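Local coordinates for putative enoyl-CoA hydratase (Streptomyces coelicolor A3, PDB 3G64), which probably catalyses the reversible hydration of enoyl-CoA thioesters or a related crotonase-type acyl-CoA reaction, at residues A61-V66 with R215-P220; A175-M180 with A187-R192. One frame throughout, in Å; residues are numbered along the deposited sequence. Where two conformers were deposited one is given.

Contact 1: A61-V66 with R215-P220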
loop_
_atom_site.group_PDB
_atom_site.type_symbol
_atom_site.label_atom_id
_atom_site.label_comp_id
_atom_site.label_asym_id
_atom_site.label_seq_id
_atom_site.Cartn_x
_atom_site.Cartn_y
_atom_site.Cartn_z
ATOM N N ALA A 61 -14.875 -6.047 -26.666
ATOM C CA ALA A 61 -14.518 -5.833 -28.050
ATOM C C ALA A 61 -13.035 -6.127 -28.320
ATOM O O ALA A 61 -12.681 -6.783 -29.298
ATOM C CB ALA A 61 -14.874 -4.383 -28.427
ATOM N N VAL A 62 -12.192 -5.660 -27.409
ATOM C CA VAL A 62 -10.767 -5.692 -27.580
ATOM C C VAL A 62 -10.144 -6.486 -26.442
ATOM O O VAL A 62 -10.808 -6.790 -25.448
ATOM C CB VAL A 62 -10.205 -4.256 -27.643
ATOM C CG1 VAL A 62 -11.002 -3.432 -28.662
ATOM C CG2 VAL A 62 -10.255 -3.588 -26.278
ATOM N N ARG A 63 -8.873 -6.827 -26.607
ATOM C CA ARG A 63 -8.137 -7.595 -25.621
ATOM C C ARG A 63 -7.047 -6.756 -24.989
ATOM O O ARG A 63 -6.374 -7.215 -24.083
ATOM C CB ARG A 63 -7.542 -8.875 -26.258
ATOM C CG ARG A 63 -8.593 -9.800 -26.879
ATOM C CD ARG A 63 -8.054 -11.173 -27.356
ATOM N NE ARG A 63 -6.966 -11.118 -28.340
ATOM C CZ ARG A 63 -7.108 -10.884 -29.648
ATOM N NH1 ARG A 63 -8.301 -10.655 -30.177
ATOM N NH2 ARG A 63 -6.037 -10.869 -30.434
ATOM N N ALA A 64 -6.878 -5.523 -25.464
ATOM C CA ALA A 64 -5.925 -4.579 -24.871
ATOM C C ALA A 64 -6.202 -3.195 -25.413
ATOM O O ALA A 64 -6.675 -3.030 -26.546
ATOM C CB ALA A 64 -4.473 -4.965 -25.188
ATOM N N LEU A 65 -5.883 -2.186 -24.616
ATOM C CA LEU A 65 -6.058 -0.817 -25.067
ATOM C C LEU A 65 -4.841 0.022 -24.699
ATOM O O LEU A 65 -4.350 -0.002 -23.552
ATOM C CB LEU A 65 -7.368 -0.230 -24.493
ATOM C CG LEU A 65 -7.711 1.214 -24.907
ATOM C CD1 LEU A 65 -9.219 1.444 -24.851
ATOM C CD2 LEU A 65 -6.988 2.222 -24.040
ATOM N N VAL A 66 -4.348 0.749 -25.689
ATOM C CA VAL A 66 -3.265 1.709 -25.505
ATOM C C VAL A 66 -3.850 3.108 -25.496
ATOM O O VAL A 66 -4.641 3.481 -26.379
ATOM C CB VAL A 66 -2.222 1.617 -26.632
ATOM C CG1 VAL A 66 -1.142 2.698 -26.460
ATOM C CG2 VAL A 66 -1.597 0.216 -26.681
ATOM N N ARG A 215 1.566 -8.336 -26.983
ATOM C CA ARG A 215 1.932 -9.425 -26.092
ATOM C C ARG A 215 0.736 -9.867 -25.247
ATOM O O ARG A 215 0.446 -11.063 -25.143
ATOM C CB ARG A 215 3.101 -9.025 -25.188
ATOM C CG ARG A 215 3.445 -10.112 -24.177
ATOM C CD ARG A 215 4.642 -9.795 -23.304
ATOM N NE ARG A 215 4.888 -10.921 -22.412
ATOM C CZ ARG A 215 5.702 -10.914 -21.360
ATOM N NH1 ARG A 215 6.375 -9.830 -21.026
ATOM N NH2 ARG A 215 5.832 -12.012 -20.626
ATOM N N LEU A 216 0.039 -8.899 -24.650
ATOM C CA LEU A 216 -1.144 -9.190 -23.834
ATOM C C LEU A 216 -2.272 -9.753 -24.693
ATOM O O LEU A 216 -2.922 -10.713 -24.297
ATOM C CB LEU A 216 -1.620 -7.931 -23.084
ATOM C CG LEU A 216 -0.715 -7.508 -21.925
ATOM C CD1 LEU A 216 -0.902 -6.025 -21.598
ATOM C CD2 LEU A 216 -0.995 -8.360 -20.703
ATOM N N ALA A 217 -2.478 -9.174 -25.880
ATOM C CA ALA A 217 -3.574 -9.610 -26.754
ATOM C C ALA A 217 -3.334 -11.006 -27.355
ATOM O O ALA A 217 -4.267 -11.662 -27.806
ATOM C CB ALA A 217 -3.817 -8.601 -27.866
ATOM N N ASP A 218 -2.079 -11.438 -27.350
ATOM C CA ASP A 218 -1.707 -12.766 -27.819
ATOM C C ASP A 218 -1.876 -13.812 -26.716
ATOM O O ASP A 218 -1.777 -15.014 -26.970
ATOM C CB ASP A 218 -0.248 -12.771 -28.287
ATOM C CG ASP A 218 -0.066 -12.141 -29.678
ATOM O OD1 ASP A 218 -1.055 -12.018 -30.439
ATOM O OD2 ASP A 218 1.083 -11.782 -30.012
ATOM N N GLY A 219 -2.113 -13.346 -25.489
ATOM C CA GLY A 219 -2.201 -14.234 -24.346
ATOM C C GLY A 219 -3.628 -14.664 -24.046
ATOM O O GLY A 219 -4.546 -14.378 -24.829
ATOM N N PRO A 220 -3.828 -15.357 -22.909
ATOM C CA PRO A 220 -5.165 -15.831 -22.553
ATOM C C PRO A 220 -6.025 -14.675 -21.964
ATOM O O PRO A 220 -5.836 -14.280 -20.808
ATOM C CB PRO A 220 -4.876 -16.915 -21.507
ATOM C CG PRO A 220 -3.619 -16.494 -20.855
ATOM C CD PRO A 220 -2.816 -15.733 -21.907
HETATM O O HOH W 1 -5.862 -9.604 -22.790
#

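Contact 2: A175-M180 with A187-R192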
loop_
_atom_site.group_PDB
_atom_site.type_symbol
_atom_site.label_atom_id
_atom_site.label_comp_id
_atom_site.label_asym_id
_atom_site.label_seq_id
_atom_site.Cartn_x
_atom_site.Cartn_y
_atom_site.Cartn_z
ATOM N N ALA A 175 2.645 9.746 -1.690
ATOM C CA ALA A 175 1.399 10.270 -2.265
ATOM C C ALA A 175 1.107 11.641 -1.708
ATOM O O ALA A 175 0.695 12.550 -2.425
ATOM C CB ALA A 175 0.203 9.344 -1.968
ATOM N N THR A 176 1.279 11.788 -0.403
ATOM C CA THR A 176 0.980 13.069 0.224
ATOM C C THR A 176 1.858 14.180 -0.371
ATOM O O THR A 176 1.396 15.269 -0.641
ATOM C CB THR A 176 1.217 12.983 1.733
ATOM O OG1 THR A 176 0.293 12.031 2.278
ATOM C CG2 THR A 176 1.004 14.357 2.410
ATOM N N ARG A 177 3.138 13.893 -0.557
ATOM C CA ARG A 177 4.057 14.904 -1.080
ATOM C C ARG A 177 3.639 15.267 -2.504
ATOM O O ARG A 177 3.554 16.433 -2.858
ATOM C CB ARG A 177 5.495 14.328 -1.055
ATOM C CG ARG A 177 6.589 15.176 -1.666
ATOM C CD ARG A 177 7.958 14.534 -1.357
ATOM N NE ARG A 177 8.098 13.144 -1.834
ATOM C CZ ARG A 177 8.455 12.833 -3.081
ATOM N NH1 ARG A 177 8.695 13.807 -3.952
ATOM N NH2 ARG A 177 8.592 11.561 -3.467
ATOM N N LEU A 178 3.370 14.256 -3.321
ATOM C CA LEU A 178 3.085 14.502 -4.727
ATOM C C LEU A 178 1.788 15.308 -4.887
ATOM O O LEU A 178 1.712 16.258 -5.668
ATOM C CB LEU A 178 2.942 13.160 -5.450
ATOM C CG LEU A 178 4.193 12.671 -6.192
ATOM C CD1 LEU A 178 5.364 12.642 -5.245
ATOM C CD2 LEU A 178 3.902 11.265 -6.778
ATOM N N LEU A 179 0.760 14.894 -4.157
ATOM C CA LEU A 179 -0.561 15.506 -4.300
ATOM C C LEU A 179 -0.652 16.845 -3.608
ATOM O O LEU A 179 -1.344 17.738 -4.064
ATOM C CB LEU A 179 -1.652 14.588 -3.745
ATOM C CG LEU A 179 -1.892 13.317 -4.571
ATOM C CD1 LEU A 179 -2.944 12.444 -3.884
ATOM C CD2 LEU A 179 -2.335 13.706 -5.957
HETATM N N MSE A 180 0.020 17.022 -2.490
HETATM C CA MSE A 180 -0.161 18.327 -1.885
HETATM C C MSE A 180 0.669 19.457 -2.504
HETATM O O MSE A 180 0.201 20.587 -2.609
HETATM C CB MSE A 180 0.068 18.286 -0.404
HETATM C CG MSE A 180 -1.056 19.082 0.204
HETATM SE SE MSE A 180 -0.817 19.342 2.041
HETATM C CE MSE A 180 -1.016 17.495 2.533
ATOM N N ALA A 187 11.336 11.015 -14.643
ATOM C CA ALA A 187 11.393 9.562 -14.836
ATOM C C ALA A 187 12.182 8.737 -13.781
ATOM O O ALA A 187 11.729 7.673 -13.383
ATOM C CB ALA A 187 11.914 9.227 -16.272
ATOM N N PRO A 188 13.370 9.205 -13.352
ATOM C CA PRO A 188 14.106 8.360 -12.395
ATOM C C PRO A 188 13.382 8.230 -11.047
ATOM O O PRO A 188 13.299 7.143 -10.497
ATOM C CB PRO A 188 15.457 9.089 -12.230
ATOM C CG PRO A 188 15.589 9.963 -13.466
ATOM C CD PRO A 188 14.153 10.377 -13.787
ATOM N N GLU A 189 12.859 9.333 -10.532
ATOM C CA GLU A 189 12.116 9.284 -9.291
ATOM C C GLU A 189 10.849 8.430 -9.478
ATOM O O GLU A 189 10.527 7.591 -8.639
ATOM C CB GLU A 189 11.729 10.698 -8.844
ATOM C CG GLU A 189 10.863 10.663 -7.581
ATOM C CD GLU A 189 10.468 12.027 -7.055
ATOM O OE1 GLU A 189 10.756 13.061 -7.701
ATOM O OE2 GLU A 189 9.839 12.060 -5.984
ATOM N N ALA A 190 10.146 8.662 -10.586
ATOM C CA ALA A 190 8.926 7.922 -10.922
ATOM C C ALA A 190 9.196 6.419 -10.938
ATOM O O ALA A 190 8.417 5.636 -10.382
ATOM C CB ALA A 190 8.359 8.392 -12.277
ATOM N N GLU A 191 10.303 6.022 -11.566
ATOM C CA GLU A 191 10.705 4.624 -11.588
ATOM C C GLU A 191 11.001 4.105 -10.177
ATOM O O GLU A 191 10.547 3.039 -9.795
ATOM C CB GLU A 191 11.934 4.458 -12.487
ATOM C CG GLU A 191 12.072 3.078 -13.093
ATOM C CD GLU A 191 12.457 2.014 -12.082
ATOM O OE1 GLU A 191 13.328 2.283 -11.219
ATOM O OE2 GLU A 191 11.894 0.896 -12.158
ATOM N N ARG A 192 11.800 4.847 -9.416
ATOM C CA ARG A 192 12.105 4.467 -8.035
ATOM C C ARG A 192 10.850 4.274 -7.172
ATOM O O ARG A 192 10.762 3.317 -6.406
ATOM C CB ARG A 192 13.005 5.521 -7.369
ATOM C CG ARG A 192 14.456 5.546 -7.888
ATOM C CD ARG A 192 15.395 6.333 -6.941
ATOM N NE ARG A 192 14.896 7.665 -6.574
ATOM C CZ ARG A 192 15.151 8.782 -7.252
ATOM N NH1 ARG A 192 15.880 8.749 -8.352
ATOM N NH2 ARG A 192 14.672 9.935 -6.832
#

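Contact 1: A61-V66 with R215-P220
The Arg63 guanidinium meets Ala217 with its edge: the carbonyl oxygen of Ala217 lies only 3° out of the guanidinium plane, facing the NE side of the group. Arg63 NE donates to Ala217 O at 2.8 Å in a nearly straight bond, with an N-H...O angle of 166°, and it arrives in the carbonyl plane on a lone pair. Arg63 NH2 adds a weak second bond to the same Ala217 O at 3.3 Å, so one oxygen takes one good and one weak bond, which is likely to limit rotation of the guanidinium. The arginine chain is bent at chi3 (-57°), which turns NE toward the carbonyl. Lower down, Arg63 CB packs against Ala217 CB at 4.1 Å. A water lies between the backbones, 2.8 Å from Arg63 O, with a weak, longer link to Leu216 O. The contact fastens the C-terminal part of helix 205-217 to the segment just ahead of strand 64-69 in the mixed sheet. Ala64 and Val66 continue the packing along that helix onto Ala213 and Ala209, the Ala217 methyl also touches Val27 of the adjoining strand 27-32, and helix 43-58 packs against Leu65.

Contact 2: A175-M180 with A187-R192
Arg177 reaches across to Glu189 with a side chain that touches its partner solely through the guanidinium. From CB the chain runs out with CG anti to the backbone N (chi1 175°) and stays extended to CD, then bends at chi3, bringing the NH1 and NH2 end of the group to face the carboxylate. CZ lies 3.3 Å from Glu189 OE2, and the two terminal nitrogens close on that single oxygen: NH1 and NH2 of Arg177 each stand 2.9 Å from OE2 of Glu189. This is an end-on, forked salt bridge, in which NH1 meets the syn lone pair and NH2 comes nearly along the C-O axis. Both bonds are bent, at about 140°, as sharing one acceptor requires. The two flat groups are 14° from coplanar. Glu189 approaches from the opposite direction on an extended chain, while Leu178 CD1 lies 3.6 Å above one guanidinium face, toward its rim. A leucine in place of Arg177 would probably leave the Glu189 carboxylate without its charged mate and free to turn. The arrangement is a surface salt bridge between consecutive helices, 172-181 and 187-193, joined through the short strand 185-186 within the crotonase fold.

The two contacts lie on opposite sides of the chain's centre, their own centres 29 Å apart, and share no helix or strand. Contact 1 is partly buried and joins the lead-in to a central-sheet strand to the end region of a helix, its segments at closest 149 residues apart; contact 2 is a surface contact between neighbouring helices, nested inside the loop that contact 1 closes. Each depends on an arginine, but contact 1 pairs it with a neutral backbone carbonyl and adds alkyl packing, whereas contact 2 pairs it with a carboxylate. Both regions also meet other subunits: Arg215 forms a salt bridge with Asp183 of the second subunit, and Leu179 packs on Leu231 of the third.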